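Local atomic coordinates of fatty acid synthase 1, isoform A (PDB entry 6FN6), a protein that probably builds long-chain saturated fatty acids from acetyl-CoA and malonyl-CoA with NADPH, this chain being its modifying region with dehydratase, enoylreductase and ketoreductase domains. Residues R150-S155 with M177-I182; L309-N314 with K363-E368; T603-Y608 with L906-R911; F1045-C1050 with Q1089-P1094. All blocks are in the same frame, centred on the assembly; numbering follows the deposited sequence.

Interaction 1. Residues R150-S155 with M177-I182; sequences RGIVRS and MLQFSI
I152 and F180 have the closest CA atoms, 7.5 Å apart, where strand 152-155 runs past helix 177-182. The axes of these short segments come within 10.1 Å, with their directions 32° apart. Both segments lie in the dehydratase part of the chain, in what is predicted to be its C-terminal hotdog fold, and the helix segment belongs to helix 170-183. I152 points its CB at the helix. The longer branch does the touching, and its end reaches the foot of Q179, with I152 CD1 3.7 Å from Q179 CB. The same methyl also meets the amide, since I152 CD1 lies 3.6 Å from Q179 OE1. The two side chains slant across each other. The rest of the Q179 chain is extended beyond CG, which carries the amide out from the helix toward G151 and the start of the strand.

S155 makes the second touch. The F180 ring reaches it because CG is anti to the backbone N (chi1 -176°), which turns the ring to the strand. F180 CE1 then sits 3.6 Å from S155 OG. The CB of S155 is almost as near, 3.8 Å from F180 CE1.

Y135 joins the two segments from helix 131-141: its OH bonds both Q179 OE1 and the backbone N of I152. Q179 NE2 bonds F149 O and OD2 of D175, the predicted proton donor of the dehydratase. The buried amide is thus bonded at both its oxygen and its nitrogen, and the I152 methyl adds van der Waals contact beside it. This fits Q179 being a second-shell residue that positions D175.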
loop_
_atom_site.group_PDB
_atom_site.type_symbol
_atom_site.label_atom_id
_atom_site.label_comp_id
_atom_site.label_asym_id
_atom_site.label_seq_id
_atom_site.Cartn_x
_atom_site.Cartn_y
_atom_site.Cartn_z
ATOM N N ARG A 150 -2.349 31.290 -22.865
ATOM C CA ARG A 150 -1.024 31.832 -23.133
ATOM C C ARG A 150 -0.708 32.887 -22.075
ATOM O O ARG A 150 -0.467 34.051 -22.395
ATOM C CB ARG A 150 -0.947 32.422 -24.543
ATOM C CG ARG A 150 -0.684 31.384 -25.628
ATOM C CD ARG A 150 -0.767 31.987 -27.021
ATOM N NE ARG A 150 0.278 32.976 -27.269
ATOM C CZ ARG A 150 1.385 32.751 -27.976
ATOM N NH1 ARG A 150 1.621 31.561 -28.517
ATOM N NH2 ARG A 150 2.266 33.727 -28.143
ATOM N N GLY A 151 -0.707 32.465 -20.813
ATOM C CA GLY A 151 -0.636 33.386 -19.692
ATOM C C GLY A 151 0.735 33.594 -19.076
ATOM O O GLY A 151 0.881 34.386 -18.145
ATOM N N ILE A 152 1.735 32.875 -19.572
ATOM C CA ILE A 152 3.108 33.104 -19.133
ATOM C C ILE A 152 3.655 34.339 -19.840
ATOM O O ILE A 152 4.031 34.280 -21.012
ATOM C CB ILE A 152 4.001 31.881 -19.395
ATOM C CG1 ILE A 152 3.461 30.663 -18.642
ATOM C CG2 ILE A 152 5.438 32.179 -18.973
ATOM C CD1 ILE A 152 4.173 29.357 -18.962
ATOM N N VAL A 153 3.688 35.455 -19.121
ATOM C CA VAL A 153 4.233 36.699 -19.651
ATOM C C VAL A 153 5.757 36.634 -19.677
ATOM O O VAL A 153 6.391 37.149 -20.598
ATOM C CB VAL A 153 3.760 37.925 -18.840
ATOM C CG1 VAL A 153 2.273 38.172 -19.069
ATOM C CG2 VAL A 153 4.045 37.746 -17.362
ATOM N N ARG A 154 6.342 36.008 -18.659
ATOM C CA ARG A 154 7.791 36.018 -18.494
ATOM C C ARG A 154 8.335 34.793 -17.757
ATOM O O ARG A 154 7.667 34.215 -16.901
ATOM C CB ARG A 154 8.195 37.290 -17.745
ATOM C CG ARG A 154 9.690 37.546 -17.655
ATOM C CD ARG A 154 9.992 38.999 -17.298
ATOM N NE ARG A 154 9.477 39.935 -18.301
ATOM C CZ ARG A 154 8.380 40.678 -18.165
ATOM N NH1 ARG A 154 7.639 40.614 -17.064
ATOM N NH2 ARG A 154 8.019 41.491 -19.147
ATOM N N SER A 155 9.554 34.404 -18.117
ATOM C CA SER A 155 10.267 33.324 -17.444
ATOM C C SER A 155 11.767 33.475 -17.651
ATOM O O SER A 155 12.211 33.895 -18.718
ATOM C CB SER A 155 9.812 31.961 -17.961
ATOM O OG SER A 155 10.691 30.937 -17.522
ATOM N N MET A 177 0.671 27.723 -14.315
ATOM C CA MET A 177 1.592 27.271 -13.274
ATOM C C MET A 177 2.157 25.893 -13.628
ATOM O O MET A 177 3.324 25.609 -13.369
ATOM C CB MET A 177 0.899 27.219 -11.911
ATOM C CG MET A 177 0.399 28.566 -11.409
ATOM S SD MET A 177 -0.361 28.479 -9.771
ATOM C CE MET A 177 1.030 27.954 -8.776
ATOM N N LEU A 178 1.322 25.037 -14.211
ATOM C CA LEU A 178 1.771 23.719 -14.649
ATOM C C LEU A 178 2.645 23.836 -15.892
ATOM O O LEU A 178 3.637 23.120 -16.037
ATOM C CB LEU A 178 0.580 22.800 -14.935
ATOM C CG LEU A 178 -0.448 22.626 -13.817
ATOM C CD1 LEU A 178 -1.441 21.534 -14.184
ATOM C CD2 LEU A 178 0.226 22.322 -12.489
ATOM N N GLN A 179 2.267 24.737 -16.792
ATOM C CA GLN A 179 3.073 25.013 -17.971
ATOM C C GLN A 179 4.469 25.420 -17.527
ATOM O O GLN A 179 5.471 24.965 -18.077
ATOM C CB GLN A 179 2.447 26.118 -18.822
ATOM C CG GLN A 179 1.068 25.803 -19.357
ATOM C CD GLN A 179 0.489 26.958 -20.146
ATOM O OE1 GLN A 179 1.169 27.954 -20.391
ATOM N NE2 GLN A 179 -0.771 26.835 -20.544
ATOM N N PHE A 180 4.520 26.290 -16.529
ATOM C CA PHE A 180 5.780 26.837 -16.054
ATOM C C PHE A 180 6.701 25.752 -15.510
ATOM O O PHE A 180 7.916 25.799 -15.707
ATOM C CB PHE A 180 5.527 27.893 -14.978
ATOM C CG PHE A 180 6.773 28.571 -14.506
ATOM C CD1 PHE A 180 7.323 29.618 -15.227
ATOM C CD2 PHE A 180 7.401 28.157 -13.348
ATOM C CE1 PHE A 180 8.476 30.238 -14.797
ATOM C CE2 PHE A 180 8.551 28.773 -12.912
ATOM C CZ PHE A 180 9.090 29.815 -13.636
ATOM N N SER A 181 6.118 24.784 -14.814
ATOM C CA SER A 181 6.880 23.674 -14.252
ATOM C C SER A 181 7.426 22.771 -15.353
ATOM O O SER A 181 8.491 22.174 -15.211
ATOM C CB SER A 181 6.005 22.866 -13.297
ATOM O OG SER A 181 6.745 21.833 -12.671
ATOM N N ILE A 182 6.690 22.682 -16.454
ATOM C CA ILE A 182 7.080 21.823 -17.561
ATOM C C ILE A 182 8.258 22.440 -18.311
ATOM O O ILE A 182 9.059 21.723 -18.911
ATOM C CB ILE A 182 5.879 21.565 -18.498
ATOM C CG1 ILE A 182 4.854 20.665 -17.804
ATOM C CG2 ILE A 182 6.330 20.924 -19.808
ATOM C CD1 ILE A 182 3.489 20.639 -18.474
#

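Interaction 2. Residues L309-N314 with K363-E368; sequences LANGRN and KDVLKE
V365 is the centre of this contact, meeting L309 and N311 with its two methyls. The segments lie at strand ends of a mixed sheet in which strands 359-362, 334-341, 303-309 and 374-380 lie side by side in that order. Apart from the short edge strand 270-271, the strand order, with 438-445 the antiparallel one, matches a methyltransferase-type fold, consistent with the pseudo-methyltransferase domain of animal fatty acid synthases. Segment 309-314 leaves strand 303-309, and segment 363-368 follows strand 359-362. V365 and L309 come nearest in the backbone, their CA atoms 8.0 Å apart.

V365 has the most surface buried by the contact. Its CG2 is anti to the backbone N, while CG1 lies between the N and the carbonyl carbon (chi1 65°). The two methyls therefore serve different partners. V365 CG2 meets L309 CD2 at 4.2 Å, and these side chains cross at about a right angle. V365 CG1 is 3.2 Å from N311 ND2, and here the crossing is oblique.

N311 points its CB at the facing loop and lays its amide nitrogen against the valine. Its other amide atom, OD1, is taken by the backbone N of S342. The amide is thus tied to the chain that follows strand 334-341. V370 touches both L309 and V365, so the leucine and valine belong to a wider apolar cluster.

Segment 363-368 also carries a bond of its own. D364 N donates to E368 OE2 over 3.2 Å, bent to 138° at the hydrogen, and uses the anti lone pair of that oxygen.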
loop_
_atom_site.group_PDB
_atom_site.type_symbol
_atom_site.label_atom_id
_atom_site.label_comp_id
_atom_site.label_asym_id
_atom_site.label_seq_id
_atom_site.Cartn_x
_atom_site.Cartn_y
_atom_site.Cartn_z
ATOM N N LEU A 309 -5.449 7.701 -75.123
ATOM C CA LEU A 309 -6.059 6.764 -76.056
ATOM C C LEU A 309 -5.726 5.331 -75.641
ATOM O O LEU A 309 -4.556 4.975 -75.496
ATOM C CB LEU A 309 -5.580 7.049 -77.478
ATOM C CG LEU A 309 -5.814 8.489 -77.947
ATOM C CD1 LEU A 309 -5.170 8.732 -79.301
ATOM C CD2 LEU A 309 -7.302 8.819 -77.996
ATOM N N ALA A 310 -6.761 4.517 -75.450
ATOM C CA ALA A 310 -6.600 3.171 -74.900
ATOM C C ALA A 310 -7.255 2.091 -75.762
ATOM O O ALA A 310 -7.927 1.204 -75.239
ATOM C CB ALA A 310 -7.167 3.121 -73.487
ATOM N N ASN A 311 -7.060 2.159 -77.075
ATOM C CA ASN A 311 -7.634 1.161 -77.973
ATOM C C ASN A 311 -6.718 -0.049 -78.127
ATOM O O ASN A 311 -5.578 0.077 -78.573
ATOM C CB ASN A 311 -7.901 1.772 -79.351
ATOM C CG ASN A 311 -9.075 2.727 -79.349
ATOM O OD1 ASN A 311 -9.933 2.673 -78.468
ATOM N ND2 ASN A 311 -9.123 3.606 -80.344
ATOM N N GLY A 312 -7.223 -1.224 -77.758
ATOM C CA GLY A 312 -6.453 -2.452 -77.867
ATOM C C GLY A 312 -5.409 -2.601 -76.781
ATOM O O GLY A 312 -4.327 -3.140 -77.014
ATOM N N ARG A 313 -5.732 -2.117 -75.586
ATOM C CA ARG A 313 -4.803 -2.160 -74.462
ATOM C C ARG A 313 -5.466 -2.654 -73.173
ATOM O O ARG A 313 -6.672 -2.516 -72.984
ATOM C CB ARG A 313 -4.192 -0.772 -74.250
ATOM C CG ARG A 313 -3.303 -0.316 -75.396
ATOM C CD ARG A 313 -3.007 1.166 -75.309
ATOM N NE ARG A 313 -2.298 1.518 -74.081
ATOM C CZ ARG A 313 -2.304 2.728 -73.532
ATOM N NH1 ARG A 313 -2.984 3.717 -74.097
ATOM N NH2 ARG A 313 -1.631 2.954 -72.412
ATOM N N ASN A 314 -4.641 -3.215 -72.294
ATOM C CA ASN A 314 -5.070 -3.704 -70.992
ATOM C C ASN A 314 -5.437 -2.525 -70.092
ATOM O O ASN A 314 -4.673 -1.575 -69.979
ATOM C CB ASN A 314 -3.943 -4.535 -70.375
ATOM C CG ASN A 314 -4.340 -5.201 -69.071
ATOM O OD1 ASN A 314 -5.474 -5.658 -68.892
ATOM N ND2 ASN A 314 -3.397 -5.238 -68.136
ATOM N N LYS A 363 -15.750 7.520 -77.176
ATOM C CA LYS A 363 -15.726 7.975 -78.561
ATOM C C LYS A 363 -14.742 7.160 -79.392
ATOM O O LYS A 363 -13.692 6.742 -78.904
ATOM C CB LYS A 363 -15.364 9.461 -78.632
ATOM C CG LYS A 363 -16.510 10.390 -78.263
ATOM C CD LYS A 363 -16.169 11.845 -78.540
ATOM C CE LYS A 363 -17.317 12.767 -78.155
ATOM N NZ LYS A 363 -18.533 12.533 -78.982
ATOM N N ASP A 364 -15.096 6.943 -80.654
ATOM C CA ASP A 364 -14.263 6.180 -81.575
ATOM C C ASP A 364 -13.265 7.127 -82.230
ATOM O O ASP A 364 -13.640 7.993 -83.018
ATOM C CB ASP A 364 -15.126 5.481 -82.629
ATOM C CG ASP A 364 -14.338 4.506 -83.482
ATOM O OD1 ASP A 364 -13.156 4.255 -83.165
ATOM O OD2 ASP A 364 -14.902 3.988 -84.469
ATOM N N VAL A 365 -11.989 6.954 -81.900
ATOM C CA VAL A 365 -10.949 7.889 -82.319
ATOM C C VAL A 365 -10.874 8.011 -83.840
ATOM O O VAL A 365 -10.338 8.990 -84.360
ATOM C CB VAL A 365 -9.581 7.472 -81.732
ATOM C CG1 VAL A 365 -9.135 6.127 -82.295
ATOM C CG2 VAL A 365 -8.528 8.541 -82.001
ATOM N N LEU A 366 -11.409 7.027 -84.554
ATOM C CA LEU A 366 -11.425 7.084 -86.009
ATOM C C LEU A 366 -12.595 7.952 -86.482
ATOM O O LEU A 366 -13.720 7.802 -86.006
ATOM C CB LEU A 366 -11.511 5.678 -86.619
ATOM C CG LEU A 366 -10.277 4.777 -86.450
ATOM C CD1 LEU A 366 -10.252 4.117 -85.080
ATOM C CD2 LEU A 366 -10.205 3.728 -87.548
ATOM N N LYS A 367 -12.311 8.860 -87.415
ATOM C CA LYS A 367 -13.310 9.769 -88.002
ATOM C C LYS A 367 -13.819 10.918 -87.120
ATOM O O LYS A 367 -14.506 11.800 -87.636
ATOM C CB LYS A 367 -14.522 8.989 -88.533
ATOM C CG LYS A 367 -14.493 8.803 -90.049
ATOM C CD LYS A 367 -15.780 9.331 -90.679
ATOM C CE LYS A 367 -15.627 9.551 -92.177
ATOM N NZ LYS A 367 -16.869 10.102 -92.781
ATOM N N GLU A 368 -13.519 10.939 -85.824
ATOM C CA GLU A 368 -14.024 12.038 -84.999
ATOM C C GLU A 368 -13.053 12.406 -83.876
ATOM O O GLU A 368 -12.259 11.573 -83.437
ATOM C CB GLU A 368 -15.392 11.681 -84.398
ATOM C CG GLU A 368 -15.339 10.673 -83.257
ATOM C CD GLU A 368 -16.719 10.270 -82.766
ATOM O OE1 GLU A 368 -17.715 10.860 -83.235
ATOM O OE2 GLU A 368 -16.808 9.369 -81.903
#

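Interaction 3. Residues T603-Y608 with L906-R911; sequences TCTVYY and LQPKPR
Y607 OH is the polar atom that several groups share, and P908 closes on it from the facing segment. The hydroxyl is hydrogen-bonded to E900 OE2 and has a weak bond with R646 NE. P908 adds a van der Waals touch, its CB 3.4 Å from Y607 OH. The proline CA is a little farther, 4.0 Å from the same oxygen. The two side chains meet at about a right angle.

Y607 does not aim its CB at the other segment. CG lies beside the backbone N and anti to the carbonyl carbon (chi1 -81°), and the long ring carries the hydroxyl across to the proline. T605 O of the same strand stands at the edge of this ring, in its plane.

T605 gives the second touch. Its CB points at the proline, and T605 OG1 comes 3.9 Å from P908 CG. The proline ring thus meets one oxygen with CB and another with CG.

Strand 601-611 belongs to the enoylreductase part. Y607 and Y608 both face A644 in a classic beta bulge, and the strand turns a corner at Y607. Segment 906-911 is the loop leading from strand 891-895 toward the ketoreductase strands.

The segments share no hydrogen bond. The loop 906-911 rests on this strand through van der Waals contact of a proline ring with two side-chain oxygens, so the contact itself is weakly directional.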
loop_
_atom_site.group_PDB
_atom_site.type_symbol
_atom_site.label_atom_id
_atom_site.label_comp_id
_atom_site.label_asym_id
_atom_site.label_seq_id
_atom_site.Cartn_x
_atom_site.Cartn_y
_atom_site.Cartn_z
ATOM N N THR A 603 35.556 -1.999 -26.878
ATOM C CA THR A 603 34.727 -2.110 -28.071
ATOM C C THR A 603 34.718 -3.565 -28.517
ATOM O O THR A 603 35.759 -4.129 -28.850
ATOM C CB THR A 603 35.236 -1.210 -29.212
ATOM O OG1 THR A 603 35.457 0.116 -28.717
ATOM C CG2 THR A 603 34.220 -1.159 -30.348
ATOM N N CYS A 604 33.537 -4.174 -28.509
ATOM C CA CYS A 604 33.396 -5.584 -28.851
ATOM C C CYS A 604 32.638 -5.775 -30.159
ATOM O O CYS A 604 31.874 -4.906 -30.582
ATOM C CB CYS A 604 32.680 -6.331 -27.724
ATOM S SG CYS A 604 33.496 -6.205 -26.114
ATOM N N THR A 605 32.860 -6.921 -30.795
ATOM C CA THR A 605 32.115 -7.286 -31.990
ATOM C C THR A 605 30.928 -8.144 -31.577
ATOM O O THR A 605 31.098 -9.174 -30.928
ATOM C CB THR A 605 32.989 -8.062 -32.996
ATOM O OG1 THR A 605 34.223 -7.365 -33.204
ATOM C CG2 THR A 605 32.265 -8.222 -34.327
ATOM N N VAL A 606 29.727 -7.723 -31.961
ATOM C CA VAL A 606 28.516 -8.397 -31.518
ATOM C C VAL A 606 28.191 -9.562 -32.441
ATOM O O VAL A 606 28.187 -9.418 -33.664
ATOM C CB VAL A 606 27.333 -7.415 -31.442
ATOM C CG1 VAL A 606 26.063 -8.125 -30.978
ATOM C CG2 VAL A 606 27.662 -6.259 -30.515
ATOM N N TYR A 607 27.921 -10.717 -31.839
ATOM C CA TYR A 607 27.511 -11.902 -32.580
ATOM C C TYR A 607 26.056 -12.230 -32.269
ATOM O O TYR A 607 25.256 -12.484 -33.168
ATOM C CB TYR A 607 28.403 -13.091 -32.232
ATOM C CG TYR A 607 29.717 -13.102 -32.975
ATOM C CD1 TYR A 607 30.681 -12.133 -32.726
ATOM C CD2 TYR A 607 29.999 -14.077 -33.924
ATOM C CE1 TYR A 607 31.886 -12.135 -33.399
ATOM C CE2 TYR A 607 31.203 -14.087 -34.603
ATOM C CZ TYR A 607 32.142 -13.113 -34.336
ATOM O OH TYR A 607 33.344 -13.113 -35.004
ATOM N N TYR A 608 25.725 -12.219 -30.981
ATOM C CA TYR A 608 24.375 -12.530 -30.533
ATOM C C TYR A 608 23.860 -11.444 -29.598
ATOM O O TYR A 608 24.511 -11.105 -28.611
ATOM C CB TYR A 608 24.352 -13.891 -29.836
ATOM C CG TYR A 608 24.531 -15.043 -30.799
ATOM C CD1 TYR A 608 25.797 -15.488 -31.149
ATOM C CD2 TYR A 608 23.433 -15.670 -31.373
ATOM C CE1 TYR A 608 25.966 -16.530 -32.034
ATOM C CE2 TYR A 608 23.592 -16.714 -32.259
ATOM C CZ TYR A 608 24.860 -17.140 -32.588
ATOM O OH TYR A 608 25.023 -18.181 -33.473
ATOM N N LEU A 906 39.555 -15.841 -31.768
ATOM C CA LEU A 906 39.872 -15.609 -33.170
ATOM C C LEU A 906 39.451 -14.209 -33.614
ATOM O O LEU A 906 38.373 -13.739 -33.259
ATOM C CB LEU A 906 39.170 -16.669 -34.023
ATOM C CG LEU A 906 39.228 -16.562 -35.544
ATOM C CD1 LEU A 906 40.655 -16.662 -36.034
ATOM C CD2 LEU A 906 38.371 -17.648 -36.164
ATOM N N GLN A 907 40.304 -13.546 -34.390
ATOM C CA GLN A 907 39.985 -12.218 -34.910
ATOM C C GLN A 907 38.885 -12.320 -35.973
ATOM O O GLN A 907 38.992 -13.131 -36.894
ATOM C CB GLN A 907 41.233 -11.552 -35.489
ATOM C CG GLN A 907 41.100 -10.045 -35.672
ATOM C CD GLN A 907 41.015 -9.305 -34.348
ATOM O OE1 GLN A 907 41.478 -9.797 -33.319
ATOM N NE2 GLN A 907 40.416 -8.118 -34.367
ATOM N N PRO A 908 37.833 -11.491 -35.861
ATOM C CA PRO A 908 36.674 -11.647 -36.751
ATOM C C PRO A 908 36.902 -11.209 -38.196
ATOM O O PRO A 908 37.609 -10.233 -38.455
ATOM C CB PRO A 908 35.614 -10.761 -36.093
ATOM C CG PRO A 908 36.388 -9.705 -35.402
ATOM C CD PRO A 908 37.649 -10.368 -34.921
ATOM N N LYS A 909 36.297 -11.941 -39.127
ATOM C CA LYS A 909 36.278 -11.544 -40.529
ATOM C C LYS A 909 35.388 -10.318 -40.678
ATOM O O LYS A 909 34.408 -10.174 -39.947
ATOM C CB LYS A 909 35.754 -12.674 -41.418
ATOM C CG LYS A 909 36.461 -14.009 -41.250
ATOM C CD LYS A 909 35.605 -15.144 -41.799
ATOM C CE LYS A 909 36.310 -16.490 -41.704
ATOM N NZ LYS A 909 36.734 -16.805 -40.313
ATOM N N PRO A 910 35.717 -9.425 -41.622
ATOM C CA PRO A 910 34.838 -8.265 -41.790
ATOM C C PRO A 910 33.505 -8.642 -42.433
ATOM O O PRO A 910 33.450 -9.566 -43.244
ATOM C CB PRO A 910 35.647 -7.342 -42.702
ATOM C CG PRO A 910 36.504 -8.265 -43.494
ATOM C CD PRO A 910 36.833 -9.419 -42.585
ATOM N N ARG A 911 32.447 -7.928 -42.062
ATOM C CA ARG A 911 31.126 -8.137 -42.646
ATOM C C ARG A 911 30.461 -6.819 -42.994
ATOM O O ARG A 911 30.834 -5.758 -42.495
ATOM C CB ARG A 911 30.195 -8.922 -41.714
ATOM C CG ARG A 911 30.425 -10.421 -41.664
ATOM C CD ARG A 911 29.162 -11.111 -41.151
ATOM N NE ARG A 911 29.345 -12.534 -40.875
ATOM C CZ ARG A 911 28.349 -13.378 -40.617
ATOM N NH1 ARG A 911 27.092 -12.949 -40.602
ATOM N NH2 ARG A 911 28.604 -14.657 -40.379
#

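Interaction 4. Residues F1045-C1050 with Q1089-P1094; sequences FSRDIC and QVSGFP
A Schellman motif ends helix 1072-1090 and sends F1093 against R1047 of helix 1034-1049. G1092 is its C-prime residue, with positive phi. Its N bonds Q1089 O at 2.9 Å, and F1093 N bonds R1088 O. The chain then leaves the helix with F1093 pointing its CB at the neighbouring helix.

The main contact is a CH-pi one. R1047 CG lies over one face of the F1093 ring, 3.7 Å from the ring centroid and 22° off the ring normal. It is offset toward the rim, on the CE2-CZ side. The neighbouring methylenes join in: R1047 CD is 3.5 Å from F1093 CE2, and R1047 CB is 3.6 Å from F1093 CZ. The arginine chain is extended from CG to NE, with CG beside the backbone N (chi1 -65°). It passes over the ring at about a right angle to the phenylalanine side chain.

The guanidinium lies farther along. One of its faces looks onto F1093 CD2, and the guanidinium and ring planes are 38° apart, too far from parallel for a flat stack. R1047 NH1 comes within 3.8 Å of S1091 OG, a touch and not a hydrogen bond. The firm polar partner of the arginine is D1043, one helical turn earlier, whose OD1 makes a salt bridge with R1047 NE. This tie should limit how far the side chain can swing from the ring.

The contact joins the C-terminal ends of two helices at the surface of the Rossmann-type ketoreductase domain, with the residue after the C-prime glycine of a Schellman motif packing on the neighbouring helix.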
loop_
_atom_site.group_PDB
_atom_site.type_symbol
_atom_site.label_atom_id
_atom_site.label_comp_id
_atom_site.label_asym_id
_atom_site.label_seq_id
_atom_site.Cartn_x
_atom_site.Cartn_y
_atom_site.Cartn_z
ATOM N N PHE A 1045 36.658 32.119 -51.222
ATOM C CA PHE A 1045 37.738 32.029 -50.242
ATOM C C PHE A 1045 37.794 30.682 -49.524
ATOM O O PHE A 1045 38.852 30.284 -49.040
ATOM C CB PHE A 1045 37.603 33.152 -49.214
ATOM C CG PHE A 1045 37.824 34.523 -49.784
ATOM C CD1 PHE A 1045 39.080 34.913 -50.215
ATOM C CD2 PHE A 1045 36.776 35.419 -49.894
ATOM C CE1 PHE A 1045 39.287 36.172 -50.742
ATOM C CE2 PHE A 1045 36.977 36.679 -50.419
ATOM C CZ PHE A 1045 38.234 37.056 -50.846
ATOM N N SER A 1046 36.662 29.987 -49.442
ATOM C CA SER A 1046 36.635 28.676 -48.805
ATOM C C SER A 1046 37.486 27.690 -49.602
ATOM O O SER A 1046 38.087 26.778 -49.035
ATOM C CB SER A 1046 35.201 28.157 -48.670
ATOM O OG SER A 1046 34.589 27.983 -49.934
ATOM N N ARG A 1047 37.531 27.878 -50.918
ATOM C CA ARG A 1047 38.348 27.038 -51.792
ATOM C C ARG A 1047 39.806 27.049 -51.347
ATOM O O ARG A 1047 40.503 26.044 -51.459
ATOM C CB ARG A 1047 38.248 27.499 -53.249
ATOM C CG ARG A 1047 36.868 27.354 -53.867
ATOM C CD ARG A 1047 36.865 27.839 -55.303
ATOM N NE ARG A 1047 35.517 27.930 -55.862
ATOM C CZ ARG A 1047 35.237 27.870 -57.163
ATOM N NH1 ARG A 1047 36.209 27.709 -58.054
ATOM N NH2 ARG A 1047 33.981 27.963 -57.574
ATOM N N ASP A 1048 40.265 28.198 -50.865
ATOM C CA ASP A 1048 41.654 28.363 -50.452
ATOM C C ASP A 1048 41.853 27.982 -48.985
ATOM O O ASP A 1048 42.838 27.337 -48.628
ATOM C CB ASP A 1048 42.110 29.809 -50.673
ATOM C CG ASP A 1048 42.002 30.243 -52.125
ATOM O OD1 ASP A 1048 42.164 29.386 -53.021
ATOM O OD2 ASP A 1048 41.756 31.444 -52.372
ATOM N N ILE A 1049 40.913 28.394 -48.141
ATOM C CA ILE A 1049 41.050 28.249 -46.698
ATOM C C ILE A 1049 40.575 26.882 -46.219
ATOM O O ILE A 1049 41.317 26.144 -45.570
ATOM C CB ILE A 1049 40.279 29.368 -45.969
ATOM C CG1 ILE A 1049 40.781 30.746 -46.414
ATOM C CG2 ILE A 1049 40.418 29.222 -44.457
ATOM C CD1 ILE A 1049 39.829 31.877 -46.090
ATOM N N CYS A 1050 39.326 26.554 -46.529
ATOM C CA CYS A 1050 38.697 25.360 -45.987
ATOM C C CYS A 1050 39.045 24.143 -46.831
ATOM O O CYS A 1050 38.353 23.829 -47.801
ATOM C CB CYS A 1050 37.187 25.560 -45.926
ATOM S SG CYS A 1050 36.726 27.093 -45.098
ATOM N N GLN A 1089 30.974 22.564 -58.248
ATOM C CA GLN A 1089 31.103 21.152 -58.593
ATOM C C GLN A 1089 31.950 20.954 -59.845
ATOM O O GLN A 1089 32.725 20.000 -59.930
ATOM C CB GLN A 1089 29.728 20.507 -58.795
ATOM C CG GLN A 1089 28.960 20.261 -57.509
ATOM C CD GLN A 1089 27.920 19.165 -57.657
ATOM O OE1 GLN A 1089 27.975 18.355 -58.586
ATOM N NE2 GLN A 1089 26.962 19.133 -56.738
ATOM N N VAL A 1090 31.793 21.848 -60.819
ATOM C CA VAL A 1090 32.596 21.789 -62.033
ATOM C C VAL A 1090 34.067 21.802 -61.646
ATOM O O VAL A 1090 34.853 20.987 -62.125
ATOM C CB VAL A 1090 32.256 22.953 -62.993
ATOM C CG1 VAL A 1090 33.274 23.038 -64.139
ATOM C CG2 VAL A 1090 30.851 22.802 -63.544
ATOM N N SER A 1091 34.427 22.721 -60.757
ATOM C CA SER A 1091 35.810 22.870 -60.320
ATOM C C SER A 1091 36.175 21.895 -59.196
ATOM O O SER A 1091 37.194 22.064 -58.527
ATOM C CB SER A 1091 36.071 24.310 -59.868
ATOM O OG SER A 1091 35.814 25.229 -60.916
ATOM N N GLY A 1092 35.328 20.895 -58.971
ATOM C CA GLY A 1092 35.623 19.850 -58.005
ATOM C C GLY A 1092 35.463 20.266 -56.556
ATOM O O GLY A 1092 36.358 20.048 -55.741
ATOM N N PHE A 1093 34.327 20.877 -56.238
ATOM C CA PHE A 1093 34.027 21.267 -54.868
ATOM C C PHE A 1093 32.609 20.844 -54.503
ATOM O O PHE A 1093 31.753 20.718 -55.379
ATOM C CB PHE A 1093 34.182 22.779 -54.682
ATOM C CG PHE A 1093 35.608 23.249 -54.669
ATOM C CD1 PHE A 1093 36.431 22.973 -53.592
ATOM C CD2 PHE A 1093 36.123 23.983 -55.730
ATOM C CE1 PHE A 1093 37.742 23.408 -53.572
ATOM C CE2 PHE A 1093 37.434 24.422 -55.718
ATOM C CZ PHE A 1093 38.245 24.134 -54.635
ATOM N N PRO A 1094 32.350 20.625 -53.203
ATOM C CA PRO A 1094 30.969 20.347 -52.801
ATOM C C PRO A 1094 30.083 21.564 -53.010
ATOM O O PRO A 1094 30.497 22.681 -52.699
ATOM C CB PRO A 1094 31.084 20.014 -51.309
ATOM C CG PRO A 1094 32.520 19.716 -51.067
ATOM C CD PRO A 1094 33.292 20.504 -52.079
#

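In the fold
The four contacts follow one another along the chain and none touches another. Their centres lie from 39 Å (interactions 3 and 4) to 68 Å (interactions 1 and 2) apart. No two hold the same elements. Interactions 1 and 2 are buried, the first pairing a strand with a helix near the predicted dehydratase site, the second pairing loops of a methyltransferase-like sheet. Interaction 3 is partly buried and sets the loop 906-911 against an enoylreductase strand. Interaction 4 lies at the ketoreductase surface. All four rely on van der Waals contact without hydrogen bonds between the segments. Amides take part in 1 and 2, hydroxyls in 3, and an arginine chain over an aromatic face in 4.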